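Local coordinates for protein ribonucleoside triphosphate reductase (Lactobacillus leichmannii, PDB 1L1L) that probably reduces ribonucleoside triphosphates to their 2'-deoxy forms with a B12 cofactor, working as an allosterically regulated monomer, at residues A[183-194]-A[249-260]. Sequence-based numbering, arbitrary orientation.
Sequences DLQLVVDETSES and KLILDLSDIRPY
The chi1 of S255, -62°, sets OG anti to its carbonyl carbon and turns it to the backbone N of D189, while D253, its CG anti to N (chi1 -164°), presents OD1 to the same serine. These two rotamers close a short chain of hydrogen bonds at the end of a parallel strand pair. D189 N donates to S255 OG at 2.9 Å in a nearly straight bond (172°), and S255 OG in turn donates to D253 OD1 at 2.6 Å, on the side of the syn lone pair. S255 N donates to that oxygen as well, an Asx turn, and R219 of the neighbouring strand 216-219 salt-bridges it.

Upstream, strands 183-187 and 249-253 run parallel, 4.8 Å apart. Five backbone bonds join them in the usual parallel ladder, the last, L254 N to V187 O at 2.8 Å, just past the end of strand 249-253. One face is leucine: L184 CD1 rests against L250 CG and L252 CD1, L186 CD2 against L252 CB (3.9 Å), and helices 224-236 and 275-289 pack over it. On the other, V187 CG2 meets I251 CG2 at 3.6 Å, and Q185, extended beyond CG, lies alongside I251, its NE2 bonding to V210 O.

Beyond the strands the chains part, and water takes over. One molecule lies within hydrogen-bonding distance of S192 OG and the carbonyl oxygens of L254 and I257; another links S194 OG to I257 O at 2.8 Å. S194 OG also sits against P259 CB (3.4 Å).

Strand 183-187, at the edge of a three-stranded parallel sheet with 249-253 in its middle, belongs to the insertion domain of the B12-dependent reductase. Two internal donors and an arginine on one carboxylate oxygen would favour its ionised form; with its proton committed to D253, the S255 hydroxyl offers a lone pair to the D189 amide as the chain leaves the strand.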
loop_
_atom_site.group_PDB
_atom_site.type_symbol
_atom_site.label_atom_id
_atom_site.label_comp_id
_atom_site.label_asym_id
_atom_site.label_seq_id
_atom_site.Cartn_x
_atom_site.Cartn_y
_atom_site.Cartn_z
ATOM N N ASP A 183 -20.898 29.603 -1.575
ATOM C CA ASP A 183 -21.190 29.777 -2.991
ATOM C C ASP A 183 -19.833 29.617 -3.675
ATOM O O ASP A 183 -18.901 30.374 -3.391
ATOM C CB ASP A 183 -21.754 31.176 -3.255
ATOM C CG ASP A 183 -22.104 31.389 -4.713
ATOM O OD1 ASP A 183 -22.804 30.519 -5.282
ATOM O OD2 ASP A 183 -21.685 32.417 -5.292
ATOM N N LEU A 184 -19.716 28.635 -4.563
ATOM C CA LEU A 184 -18.438 28.368 -5.225
ATOM C C LEU A 184 -18.393 28.497 -6.742
ATOM O O LEU A 184 -19.234 27.953 -7.463
ATOM C CB LEU A 184 -17.954 26.963 -4.845
ATOM C CG LEU A 184 -16.650 26.453 -5.471
ATOM C CD1 LEU A 184 -15.496 27.288 -4.965
ATOM C CD2 LEU A 184 -16.448 24.977 -5.116
ATOM N N GLN A 185 -17.382 29.214 -7.223
ATOM C CA GLN A 185 -17.192 29.383 -8.653
ATOM C C GLN A 185 -15.761 28.969 -8.949
ATOM O O GLN A 185 -14.833 29.412 -8.280
ATOM C CB GLN A 185 -17.393 30.843 -9.075
ATOM C CG GLN A 185 -18.740 31.432 -8.715
ATOM C CD GLN A 185 -18.897 32.838 -9.260
ATOM O OE1 GLN A 185 -19.076 33.030 -10.464
ATOM N NE2 GLN A 185 -18.808 33.827 -8.382
ATOM N N LEU A 186 -15.595 28.106 -9.939
ATOM C CA LEU A 186 -14.271 27.641 -10.327
ATOM C C LEU A 186 -13.952 28.283 -11.669
ATOM O O LEU A 186 -14.643 28.049 -12.665
ATOM C CB LEU A 186 -14.253 26.111 -10.443
ATOM C CG LEU A 186 -14.687 25.358 -9.178
ATOM C CD1 LEU A 186 -14.588 23.860 -9.402
ATOM C CD2 LEU A 186 -13.813 25.781 -8.009
ATOM N N VAL A 187 -12.899 29.096 -11.682
ATOM C CA VAL A 187 -12.489 29.803 -12.884
ATOM C C VAL A 187 -11.326 29.161 -13.617
ATOM O O VAL A 187 -10.327 28.777 -13.011
ATOM C CB VAL A 187 -12.076 31.255 -12.568
ATOM C CG1 VAL A 187 -11.877 32.026 -13.860
ATOM C CG2 VAL A 187 -13.113 31.914 -11.696
ATOM N N VAL A 188 -11.479 29.049 -14.929
ATOM C CA VAL A 188 -10.446 28.513 -15.804
ATOM C C VAL A 188 -10.501 29.365 -17.065
ATOM O O VAL A 188 -11.297 29.115 -17.971
ATOM C CB VAL A 188 -10.687 27.035 -16.166
ATOM C CG1 VAL A 188 -9.779 26.630 -17.322
ATOM C CG2 VAL A 188 -10.399 26.149 -14.953
ATOM N N ASP A 189 -9.649 30.383 -17.093
ATOM C CA ASP A 189 -9.564 31.321 -18.206
ATOM C C ASP A 189 -9.710 30.700 -19.587
ATOM O O ASP A 189 -9.246 29.588 -19.834
ATOM C CB ASP A 189 -8.241 32.087 -18.126
ATOM C CG ASP A 189 -8.066 33.071 -19.263
ATOM O OD1 ASP A 189 -9.074 33.649 -19.719
ATOM O OD2 ASP A 189 -6.915 33.280 -19.692
ATOM N N GLU A 190 -10.358 31.441 -20.485
ATOM C CA GLU A 190 -10.579 30.997 -21.860
ATOM C C GLU A 190 -9.247 30.641 -22.529
ATOM O O GLU A 190 -9.202 29.844 -23.469
ATOM C CB GLU A 190 -11.254 32.106 -22.679
ATOM C CG GLU A 190 -12.691 32.481 -22.295
ATOM C CD GLU A 190 -12.832 33.107 -20.910
ATOM O OE1 GLU A 190 -11.837 33.641 -20.367
ATOM O OE2 GLU A 190 -13.959 33.082 -20.369
ATOM N N THR A 191 -8.163 31.231 -22.029
ATOM C CA THR A 191 -6.835 31.010 -22.593
ATOM C C THR A 191 -6.207 29.659 -22.263
ATOM O O THR A 191 -5.429 29.122 -23.054
ATOM C CB THR A 191 -5.851 32.119 -22.147
ATOM O OG1 THR A 191 -4.973 32.427 -23.234
ATOM C CG2 THR A 191 -5.005 31.659 -20.937
ATOM N N SER A 192 -6.527 29.124 -21.088
ATOM C CA SER A 192 -5.976 27.845 -20.662
ATOM C C SER A 192 -6.179 26.772 -21.727
ATOM O O SER A 192 -7.149 26.812 -22.483
ATOM C CB SER A 192 -6.632 27.412 -19.350
ATOM O OG SER A 192 -6.121 26.166 -18.913
ATOM N N GLU A 193 -5.254 25.820 -21.799
ATOM C CA GLU A 193 -5.369 24.737 -22.771
ATOM C C GLU A 193 -6.393 23.726 -22.263
ATOM O O GLU A 193 -6.704 22.747 -22.939
ATOM C CB GLU A 193 -4.026 24.034 -22.957
ATOM C CG GLU A 193 -2.883 24.952 -23.359
ATOM C CD GLU A 193 -1.580 24.200 -23.541
ATOM O OE1 GLU A 193 -0.534 24.857 -23.746
ATOM O OE2 GLU A 193 -1.604 22.952 -23.483
ATOM N N SER A 194 -6.905 23.972 -21.062
ATOM C CA SER A 194 -7.885 23.085 -20.439
ATOM C C SER A 194 -9.223 23.784 -20.241
ATOM O O SER A 194 -10.064 23.316 -19.478
ATOM C CB SER A 194 -7.369 22.612 -19.079
ATOM O OG SER A 194 -6.092 22.014 -19.201
ATOM N N LYS A 249 -18.704 33.642 -0.082
ATOM C CA LYS A 249 -18.481 33.748 -1.513
ATOM C C LYS A 249 -17.031 33.402 -1.820
ATOM O O LYS A 249 -16.122 34.166 -1.506
ATOM C CB LYS A 249 -18.804 35.164 -1.993
ATOM C CG LYS A 249 -20.271 35.535 -1.845
ATOM C CD LYS A 249 -20.567 36.917 -2.430
ATOM C CE LYS A 249 -22.055 37.242 -2.344
ATOM N NZ LYS A 249 -22.401 38.567 -2.950
ATOM N N LEU A 250 -16.824 32.243 -2.436
ATOM C CA LEU A 250 -15.484 31.783 -2.771
ATOM C C LEU A 250 -15.272 31.615 -4.269
ATOM O O LEU A 250 -16.101 31.035 -4.972
ATOM C CB LEU A 250 -15.191 30.455 -2.064
ATOM C CG LEU A 250 -13.822 29.836 -2.373
ATOM C CD1 LEU A 250 -12.730 30.868 -2.099
ATOM C CD2 LEU A 250 -13.613 28.576 -1.533
ATOM N N ILE A 251 -14.149 32.132 -4.751
ATOM C CA ILE A 251 -13.805 32.028 -6.157
ATOM C C ILE A 251 -12.405 31.433 -6.254
ATOM O O ILE A 251 -11.430 32.084 -5.895
ATOM C CB ILE A 251 -13.786 33.404 -6.843
ATOM C CG1 ILE A 251 -15.122 34.122 -6.625
ATOM C CG2 ILE A 251 -13.505 33.222 -8.333
ATOM C CD1 ILE A 251 -15.124 35.577 -7.077
ATOM N N LEU A 252 -12.313 30.193 -6.723
ATOM C CA LEU A 252 -11.017 29.534 -6.871
ATOM C C LEU A 252 -10.609 29.573 -8.344
ATOM O O LEU A 252 -11.327 29.070 -9.217
ATOM C CB LEU A 252 -11.097 28.088 -6.367
ATOM C CG LEU A 252 -11.358 27.934 -4.867
ATOM C CD1 LEU A 252 -11.471 26.459 -4.507
ATOM C CD2 LEU A 252 -10.232 28.579 -4.074
ATOM N N ASP A 253 -9.458 30.183 -8.612
ATOM C CA ASP A 253 -8.945 30.320 -9.975
ATOM C C ASP A 253 -7.905 29.230 -10.277
ATOM O O ASP A 253 -6.830 29.219 -9.675
ATOM C CB ASP A 253 -8.298 31.703 -10.136
ATOM C CG ASP A 253 -8.097 32.092 -11.584
ATOM O OD1 ASP A 253 -7.698 31.224 -12.387
ATOM O OD2 ASP A 253 -8.321 33.275 -11.921
ATOM N N LEU A 254 -8.233 28.325 -11.200
ATOM C CA LEU A 254 -7.330 27.230 -11.578
ATOM C C LEU A 254 -6.829 27.428 -13.013
ATOM O O LEU A 254 -6.632 26.460 -13.753
ATOM C CB LEU A 254 -8.058 25.877 -11.502
ATOM C CG LEU A 254 -9.141 25.655 -10.440
ATOM C CD1 LEU A 254 -9.498 24.174 -10.410
ATOM C CD2 LEU A 254 -8.664 26.109 -9.073
ATOM N N SER A 255 -6.636 28.681 -13.408
ATOM C CA SER A 255 -6.175 28.979 -14.763
ATOM C C SER A 255 -4.718 28.573 -14.971
ATOM O O SER A 255 -4.290 28.347 -16.103
ATOM C CB SER A 255 -6.341 30.475 -15.065
ATOM O OG SER A 255 -7.707 30.871 -15.011
ATOM N N ASP A 256 -3.965 28.475 -13.878
ATOM C CA ASP A 256 -2.547 28.113 -13.950
ATOM C C ASP A 256 -2.270 26.624 -13.867
ATOM O O ASP A 256 -1.153 26.182 -14.134
ATOM C CB ASP A 256 -1.760 28.820 -12.846
ATOM C CG ASP A 256 -1.644 30.310 -13.085
ATOM O OD1 ASP A 256 -1.518 30.697 -14.265
ATOM O OD2 ASP A 256 -1.671 31.088 -12.103
ATOM N N ILE A 257 -3.274 25.842 -13.489
ATOM C CA ILE A 257 -3.068 24.406 -13.387
ATOM C C ILE A 257 -2.668 23.835 -14.745
ATOM O O ILE A 257 -3.320 24.099 -15.755
ATOM C CB ILE A 257 -4.336 23.689 -12.886
ATOM C CG1 ILE A 257 -4.793 24.317 -11.569
ATOM C CG2 ILE A 257 -4.054 22.212 -12.694
ATOM C CD1 ILE A 257 -3.719 24.378 -10.512
ATOM N N ARG A 258 -1.590 23.055 -14.760
ATOM C CA ARG A 258 -1.092 22.454 -15.997
ATOM C C ARG A 258 -2.098 21.485 -16.602
ATOM O O ARG A 258 -2.784 20.754 -15.891
ATOM C CB ARG A 258 0.229 21.719 -15.740
ATOM C CG ARG A 258 0.070 20.403 -15.000
ATOM C CD ARG A 258 1.408 19.873 -14.509
ATOM N NE ARG A 258 2.066 20.836 -13.636
ATOM C CZ ARG A 258 3.129 20.566 -12.888
ATOM N NH1 ARG A 258 3.663 19.350 -12.900
ATOM N NH2 ARG A 258 3.660 21.512 -12.129
ATOM N N PRO A 259 -2.172 21.447 -17.935
ATOM C CA PRO A 259 -3.085 20.576 -18.676
ATOM C C PRO A 259 -2.799 19.086 -18.563
ATOM O O PRO A 259 -1.775 18.664 -18.030
ATOM C CB PRO A 259 -2.948 21.082 -20.105
ATOM C CG PRO A 259 -1.500 21.481 -20.166
ATOM C CD PRO A 259 -1.337 22.235 -18.860
ATOM N N TYR A 260 -3.732 18.296 -19.081
ATOM C CA TYR A 260 -3.629 16.848 -19.065
ATOM C C TYR A 260 -2.465 16.357 -19.921
ATOM O O TYR A 260 -2.261 16.823 -21.041
ATOM C CB TYR A 260 -4.956 16.256 -19.551
ATOM C CG TYR A 260 -4.916 14.786 -19.895
ATOM C CD1 TYR A 260 -4.447 14.356 -21.134
ATOM C CD2 TYR A 260 -5.369 13.826 -18.992
ATOM C CE1 TYR A 260 -4.434 13.012 -21.471
ATOM C CE2 TYR A 260 -5.360 12.474 -19.319
ATOM C CZ TYR A 260 -4.893 12.076 -20.561
ATOM O OH TYR A 260 -4.893 10.743 -20.905
HETATM O O HOH W 1 -5.816 25.337 -16.147
HETATM O O HOH W 2 -4.156 23.812 -18.418
HETATM O O HOH W 3 -6.492 19.589 -19.599
#